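Local structure of putative cell adhesion protein (Bacteroides fragilis, 4H40) at residues L59-D64 and G113-R118; E70-A75 and T106-K111. The protein is probably a fimbrillin-like pilus subunit that takes part in adhesion of the bacterium to its surroundings. One frame throughout, in Å; residues are numbered along the deposited sequence.

Contact 1: residues L59-D64 and G113-R118; sequences LVVYDD and GTYYFR
V60 faces R118 and Y62 faces Y116 as antiparallel hydrogen-bonded pairs, with V61 and F117 forming the non-hydrogen-bonded pair between them. The two strands come within 4.6 Å axis to axis, and their directions differ by 144°, so the ladder is clearly twisted. V60 N donates to R118 O (2.9 Å) and R118 N returns to V60 O; in the next pair Y62 N reaches Y116 O at 2.9 Å and Y116 N bonds back to Y62 O. F117 CA adds a CA-H...O contact to V60 O at 3.2 Å.

V60, Y62, Y116 and R118 share one face. There the CE1 atom of Y62 rests against the aliphatic CG of R118 at 3.6 Å, while ring and guanidinium planes stand 81° apart. The guanidinium itself finds its partners outside the two segments, in a salt bridge with D145 and a cation-pi contact with W221. Farther along, the Y116 ring presents an edge to the backbone carbonyls of D63 and D64, its CD2 3.4 Å from D63 O and its CE2 near D64 O. V61 and F117 point to the other face, where the contacts made are apolar. V61 CG1 lies obliquely to the Y115 ring, 3.9 Å from CD1, and L59 CD1 meets F117 CD2 at 4.0 Å. F117 carries CG between its backbone N and carbonyl carbon (chi1 63°), and its ring leads off toward L172 and L174.

The chemistry thus divides by layer: backbone bonds fix the register; V61, L59, Y115 and F117 meet through carbon atoms, the Y115 hydroxyl being bonded to K111 O; and the face of Y62 uses the methylenes of R118 for packing while its charge is paired with D145.

Contact 2: residues E70-A75 and T106-K111; sequences EEYSKA and TPLYMK
A Met-aromatic contact between the selenomethionine M110 and the ring of Y72 forms the centre of this packing of the residues leading into strand 74-79 against strand 108-110. CG of M110 sits over the middle of the ring, 3.6 Å from its centroid and only 6° off the normal, a CH-pi contact. The selenium lies over the same face but nearer the rim, 3.7 Å from Y72 CD2. With CG of M110 anti to the carbonyl carbon (chi1 -69°) and the chain extended at chi2, both CG and the selenium lie over the ring. On the opposite face lies CG of E71, offset toward the rim, so carbon atoms of M110 and, more loosely, E71 lie on opposite faces of the ring.

The Y72 hydroxyl reaches past M110 to the backbone, where K111 N donates to Y72 OH at 2.9 Å in a fairly straight bond, 161° at the hydrogen. Near the other end of the ring, L108 CD1 touches Y72 CD1 at 4.0 Å and also lies close to Y72 O.

No backbone ladder joins the segments. Strand 108-110 pairs instead with strand 14-19, and strand 74-79 with strands 56-62 and 88-94, so side chains bridge two separate layers. Such face-to-face layering is consistent with the beta-sandwich character of the transthyretin clan, to which the fimbrillin-like family belongs. L108 and M110 continue the interface inward, packing on L59 and V61 as well as on I16 of their own sheet.

Toward the surface, the K74 and L108 side chains lie alongside each other, running opposite ways, with K74 CD 3.8 Å from L108 CB. Bends at its second and third torsions fold the lysine chain over that leucine, and its ammonium donates to the backbone: K74 NZ to T106 O, 3.0 Å. E93 provides a second, long and weak ionic partner for K74.

In the fold
Strand 56-62 joins the two sites: it is itself half of contact 1, and its bond from L59 N to K74 O (2.7 Å, probably a hydrogen bond) pairs it with K74 of contact 2. Contact 1 is mostly buried and works within a sheet, through backbone pairing; contact 2 is only partly buried and works between layers, through side-chain packing around Y72 and two side-chain-to-backbone hydrogen bonds. Along the chain the second is nested inside the loop closed by the first. Their apolar sides merge, with L59 against L108 and Y115 beside Y72. Y115 OH also bonds to K111 O, tying strand 113-121 back to the residue that follows strand 108-110.

Contact 1: residues L59-D64 and G113-R118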
loop_
_atom_site.group_PDB
_atom_site.type_symbol
_atom_site.label_atom_id
_atom_site.label_comp_id
_atom_site.label_asym_id
_atom_site.label_seq_id
_atom_site.Cartn_x
_atom_site.Cartn_y
_atom_site.Cartn_z
ATOM N N LEU B 59 29.227 -17.819 21.603
ATOM C CA LEU B 59 29.498 -17.062 22.804
ATOM C C LEU B 59 30.798 -16.304 22.549
ATOM O O LEU B 59 31.813 -16.944 22.295
ATOM C CB LEU B 59 29.589 -18.050 23.982
ATOM C CG LEU B 59 29.537 -17.517 25.406
ATOM C CD1 LEU B 59 28.172 -16.989 25.752
ATOM C CD2 LEU B 59 29.846 -18.622 26.363
ATOM N N VAL B 60 30.727 -14.948 22.475
ATOM C CA VAL B 60 31.847 -14.014 22.230
ATOM C C VAL B 60 32.256 -13.451 23.595
ATOM O O VAL B 60 31.423 -12.825 24.266
ATOM C CB VAL B 60 31.501 -12.869 21.214
ATOM C CG1 VAL B 60 32.735 -12.030 20.870
ATOM C CG2 VAL B 60 30.836 -13.401 19.944
ATOM N N VAL B 61 33.515 -13.701 24.018
ATOM C CA VAL B 61 34.017 -13.268 25.321
ATOM C C VAL B 61 34.972 -12.075 25.176
ATOM O O VAL B 61 35.779 -12.029 24.248
ATOM C CB VAL B 61 34.670 -14.443 26.091
ATOM C CG1 VAL B 61 35.307 -13.989 27.401
ATOM C CG2 VAL B 61 33.649 -15.539 26.364
ATOM N N TYR B 62 34.841 -11.112 26.107
ATOM C CA TYR B 62 35.658 -9.904 26.247
ATOM C C TYR B 62 36.200 -9.793 27.679
ATOM O O TYR B 62 35.563 -10.304 28.599
ATOM C CB TYR B 62 34.844 -8.642 25.908
ATOM C CG TYR B 62 34.200 -8.651 24.540
ATOM C CD1 TYR B 62 32.917 -9.152 24.356
ATOM C CD2 TYR B 62 34.852 -8.105 23.436
ATOM C CE1 TYR B 62 32.315 -9.154 23.099
ATOM C CE2 TYR B 62 34.251 -8.080 22.177
ATOM C CZ TYR B 62 32.980 -8.599 22.014
ATOM O OH TYR B 62 32.392 -8.581 20.770
ATOM N N ASP B 63 37.340 -9.105 27.888
ATOM C CA ASP B 63 37.844 -8.915 29.254
ATOM C C ASP B 63 37.063 -7.750 29.920
ATOM O O ASP B 63 36.137 -7.215 29.301
ATOM C CB ASP B 63 39.375 -8.695 29.277
ATOM C CG ASP B 63 39.926 -7.518 28.485
ATOM O OD1 ASP B 63 39.128 -6.659 28.055
ATOM O OD2 ASP B 63 41.161 -7.439 28.327
ATOM N N ASP B 64 37.432 -7.359 31.163
ATOM C CA ASP B 64 36.770 -6.273 31.903
ATOM C C ASP B 64 36.908 -4.897 31.196
ATOM O O ASP B 64 36.094 -4.007 31.442
ATOM C CB ASP B 64 37.283 -6.188 33.361
ATOM C CG ASP B 64 38.787 -6.282 33.535
ATOM O OD1 ASP B 64 39.507 -5.403 33.001
ATOM O OD2 ASP B 64 39.244 -7.201 34.253
ATOM N N GLY B 113 37.593 -14.214 36.967
ATOM C CA GLY B 113 37.594 -12.803 36.601
ATOM C C GLY B 113 36.269 -12.308 36.070
ATOM O O GLY B 113 35.310 -13.075 35.955
ATOM N N THR B 114 36.211 -11.011 35.763
ATOM C CA THR B 114 35.007 -10.385 35.225
ATOM C C THR B 114 35.191 -10.251 33.732
ATOM O O THR B 114 36.210 -9.735 33.263
ATOM C CB THR B 114 34.686 -9.056 35.928
ATOM O OG1 THR B 114 34.682 -9.266 37.346
ATOM C CG2 THR B 114 33.338 -8.472 35.496
ATOM N N TYR B 115 34.189 -10.739 32.998
ATOM C CA TYR B 115 34.134 -10.783 31.542
ATOM C C TYR B 115 32.807 -10.259 30.991
ATOM O O TYR B 115 31.758 -10.455 31.602
ATOM C CB TYR B 115 34.310 -12.240 31.051
ATOM C CG TYR B 115 35.560 -12.929 31.542
ATOM C CD1 TYR B 115 36.753 -12.842 30.829
ATOM C CD2 TYR B 115 35.548 -13.688 32.708
ATOM C CE1 TYR B 115 37.912 -13.477 31.281
ATOM C CE2 TYR B 115 36.700 -14.322 33.172
ATOM C CZ TYR B 115 37.880 -14.222 32.451
ATOM O OH TYR B 115 39.013 -14.860 32.904
ATOM N N TYR B 116 32.855 -9.641 29.807
ATOM C CA TYR B 116 31.675 -9.209 29.064
ATOM C C TYR B 116 31.395 -10.272 28.046
ATOM O O TYR B 116 32.338 -10.891 27.558
ATOM C CB TYR B 116 31.910 -7.857 28.375
ATOM C CG TYR B 116 31.855 -6.674 29.314
ATOM C CD1 TYR B 116 30.635 -6.128 29.707
ATOM C CD2 TYR B 116 33.020 -6.068 29.772
ATOM C CE1 TYR B 116 30.576 -5.027 30.558
ATOM C CE2 TYR B 116 32.976 -4.959 30.613
ATOM C CZ TYR B 116 31.750 -4.442 31.007
ATOM O OH TYR B 116 31.689 -3.350 31.840
ATOM N N PHE B 117 30.133 -10.523 27.722
ATOM C CA PHE B 117 29.865 -11.532 26.711
ATOM C C PHE B 117 28.702 -11.120 25.821
ATOM O O PHE B 117 27.741 -10.485 26.263
ATOM C CB PHE B 117 29.674 -12.957 27.306
ATOM C CG PHE B 117 28.496 -13.155 28.231
ATOM C CD1 PHE B 117 28.605 -12.883 29.587
ATOM C CD2 PHE B 117 27.280 -13.633 27.747
ATOM C CE1 PHE B 117 27.499 -13.035 30.442
ATOM C CE2 PHE B 117 26.174 -13.795 28.604
ATOM C CZ PHE B 117 26.295 -13.500 29.948
ATOM N N ARG B 118 28.839 -11.456 24.537
ATOM C CA ARG B 118 27.846 -11.213 23.496
ATOM C C ARG B 118 27.490 -12.539 22.847
ATOM O O ARG B 118 28.267 -13.502 22.926
ATOM C CB ARG B 118 28.344 -10.202 22.449
ATOM C CG ARG B 118 28.734 -8.864 23.031
ATOM C CD ARG B 118 28.647 -7.768 22.007
ATOM N NE ARG B 118 28.136 -6.561 22.643
ATOM C CZ ARG B 118 27.123 -5.834 22.193
ATOM N NH1 ARG B 118 26.532 -6.140 21.050
ATOM N NH2 ARG B 118 26.713 -4.779 22.866
HETATM O O HOH W 1 38.723 -9.590 33.347
#

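Contact 2: residues E70-A75 and T106-K111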
loop_
_atom_site.group_PDB
_atom_site.type_symbol
_atom_site.label_atom_id
_atom_site.label_comp_id
_atom_site.label_asym_id
_atom_site.label_seq_id
_atom_site.Cartn_x
_atom_site.Cartn_y
_atom_site.Cartn_z
ATOM N N GLU B 70 39.646 -14.135 21.930
ATOM C CA GLU B 70 39.524 -15.152 20.888
ATOM C C GLU B 70 39.600 -16.595 21.462
ATOM O O GLU B 70 38.894 -17.485 20.974
ATOM C CB GLU B 70 40.650 -14.913 19.853
ATOM C CG GLU B 70 40.619 -15.812 18.626
ATOM C CD GLU B 70 41.300 -17.166 18.751
ATOM O OE1 GLU B 70 42.315 -17.268 19.479
ATOM O OE2 GLU B 70 40.824 -18.127 18.101
ATOM N N GLU B 71 40.443 -16.808 22.498
ATOM C CA GLU B 71 40.648 -18.107 23.153
ATOM C C GLU B 71 39.359 -18.642 23.819
ATOM O O GLU B 71 39.163 -19.859 23.860
ATOM C CB GLU B 71 41.804 -18.045 24.176
ATOM C CG GLU B 71 41.666 -16.993 25.276
ATOM C CD GLU B 71 42.489 -15.724 25.117
ATOM O OE1 GLU B 71 42.221 -14.943 24.174
ATOM O OE2 GLU B 71 43.365 -15.483 25.980
ATOM N N TYR B 72 38.481 -17.743 24.310
ATOM C CA TYR B 72 37.252 -18.158 24.973
ATOM C C TYR B 72 36.041 -18.151 24.025
ATOM O O TYR B 72 34.900 -18.303 24.489
ATOM C CB TYR B 72 36.986 -17.291 26.213
ATOM C CG TYR B 72 37.950 -17.482 27.362
ATOM C CD1 TYR B 72 38.588 -18.705 27.570
ATOM C CD2 TYR B 72 38.184 -16.460 28.277
ATOM C CE1 TYR B 72 39.468 -18.889 28.634
ATOM C CE2 TYR B 72 39.055 -16.637 29.352
ATOM C CZ TYR B 72 39.692 -17.856 29.527
ATOM O OH TYR B 72 40.551 -18.042 30.576
ATOM N N SER B 73 36.281 -18.014 22.701
ATOM C CA SER B 73 35.211 -18.043 21.709
ATOM C C SER B 73 34.689 -19.488 21.606
ATOM O O SER B 73 35.487 -20.410 21.416
ATOM C CB SER B 73 35.704 -17.509 20.369
ATOM O OG SER B 73 34.628 -16.994 19.605
ATOM N N LYS B 74 33.364 -19.688 21.809
ATOM C CA LYS B 74 32.749 -21.024 21.813
ATOM C C LYS B 74 31.409 -21.039 21.094
ATOM O O LYS B 74 30.634 -20.096 21.223
ATOM C CB LYS B 74 32.565 -21.537 23.265
ATOM C CG LYS B 74 32.279 -23.041 23.403
ATOM C CD LYS B 74 33.534 -23.882 23.555
ATOM C CE LYS B 74 33.767 -24.754 22.351
ATOM N NZ LYS B 74 34.976 -25.597 22.515
ATOM N N ALA B 75 31.131 -22.144 20.380
ATOM C CA ALA B 75 29.895 -22.388 19.646
ATOM C C ALA B 75 29.086 -23.497 20.313
ATOM O O ALA B 75 29.663 -24.453 20.838
ATOM C CB ALA B 75 30.213 -22.759 18.215
ATOM N N THR B 106 33.643 -30.182 23.309
ATOM C CA THR B 106 34.714 -29.758 24.205
ATOM C C THR B 106 34.177 -28.605 25.070
ATOM O O THR B 106 33.855 -27.541 24.526
ATOM C CB THR B 106 35.975 -29.401 23.384
ATOM O OG1 THR B 106 36.352 -30.522 22.578
ATOM C CG2 THR B 106 37.156 -28.970 24.258
ATOM N N PRO B 107 34.053 -28.801 26.409
ATOM C CA PRO B 107 33.518 -27.715 27.257
ATOM C C PRO B 107 34.419 -26.488 27.333
ATOM O O PRO B 107 35.643 -26.612 27.253
ATOM C CB PRO B 107 33.362 -28.351 28.646
ATOM C CG PRO B 107 33.965 -29.674 28.582
ATOM C CD PRO B 107 34.383 -30.007 27.195
ATOM N N LEU B 108 33.791 -25.300 27.482
ATOM C CA LEU B 108 34.487 -24.028 27.637
ATOM C C LEU B 108 34.931 -23.874 29.085
ATOM O O LEU B 108 34.093 -23.822 29.989
ATOM C CB LEU B 108 33.612 -22.821 27.194
ATOM C CG LEU B 108 33.983 -21.402 27.709
ATOM C CD1 LEU B 108 35.211 -20.837 27.012
ATOM C CD2 LEU B 108 32.863 -20.472 27.491
ATOM N N TYR B 109 36.252 -23.829 29.294
ATOM C CA TYR B 109 36.859 -23.583 30.592
ATOM C C TYR B 109 37.472 -22.188 30.553
ATOM O O TYR B 109 38.166 -21.833 29.590
ATOM C CB TYR B 109 37.904 -24.648 30.958
ATOM C CG TYR B 109 37.338 -26.029 31.201
ATOM C CD1 TYR B 109 37.219 -26.950 30.162
ATOM C CD2 TYR B 109 36.986 -26.443 32.479
ATOM C CE1 TYR B 109 36.744 -28.242 30.387
ATOM C CE2 TYR B 109 36.503 -27.731 32.716
ATOM C CZ TYR B 109 36.370 -28.626 31.664
ATOM O OH TYR B 109 35.909 -29.907 31.880
HETATM N N MSE B 110 37.173 -21.385 31.584
HETATM C CA MSE B 110 37.657 -20.005 31.712
HETATM C C MSE B 110 38.361 -19.758 33.049
HETATM O O MSE B 110 38.011 -20.395 34.051
HETATM C CB MSE B 110 36.489 -19.015 31.566
HETATM C CG MSE B 110 35.925 -18.964 30.167
HETATM SE SE MSE B 110 34.964 -17.339 29.806
HETATM C CE MSE B 110 33.241 -17.938 30.132
ATOM N N LYS B 111 39.335 -18.812 33.078
ATOM C CA LYS B 111 39.949 -18.453 34.359
ATOM C C LYS B 111 39.000 -17.512 35.108
ATOM O O LYS B 111 38.081 -16.955 34.500
ATOM C CB LYS B 111 41.394 -17.866 34.297
ATOM C CG LYS B 111 41.942 -17.131 33.067
ATOM C CD LYS B 111 43.457 -17.024 33.204
ATOM C CE LYS B 111 44.169 -16.783 31.906
ATOM N NZ LYS B 111 45.620 -17.039 32.062
#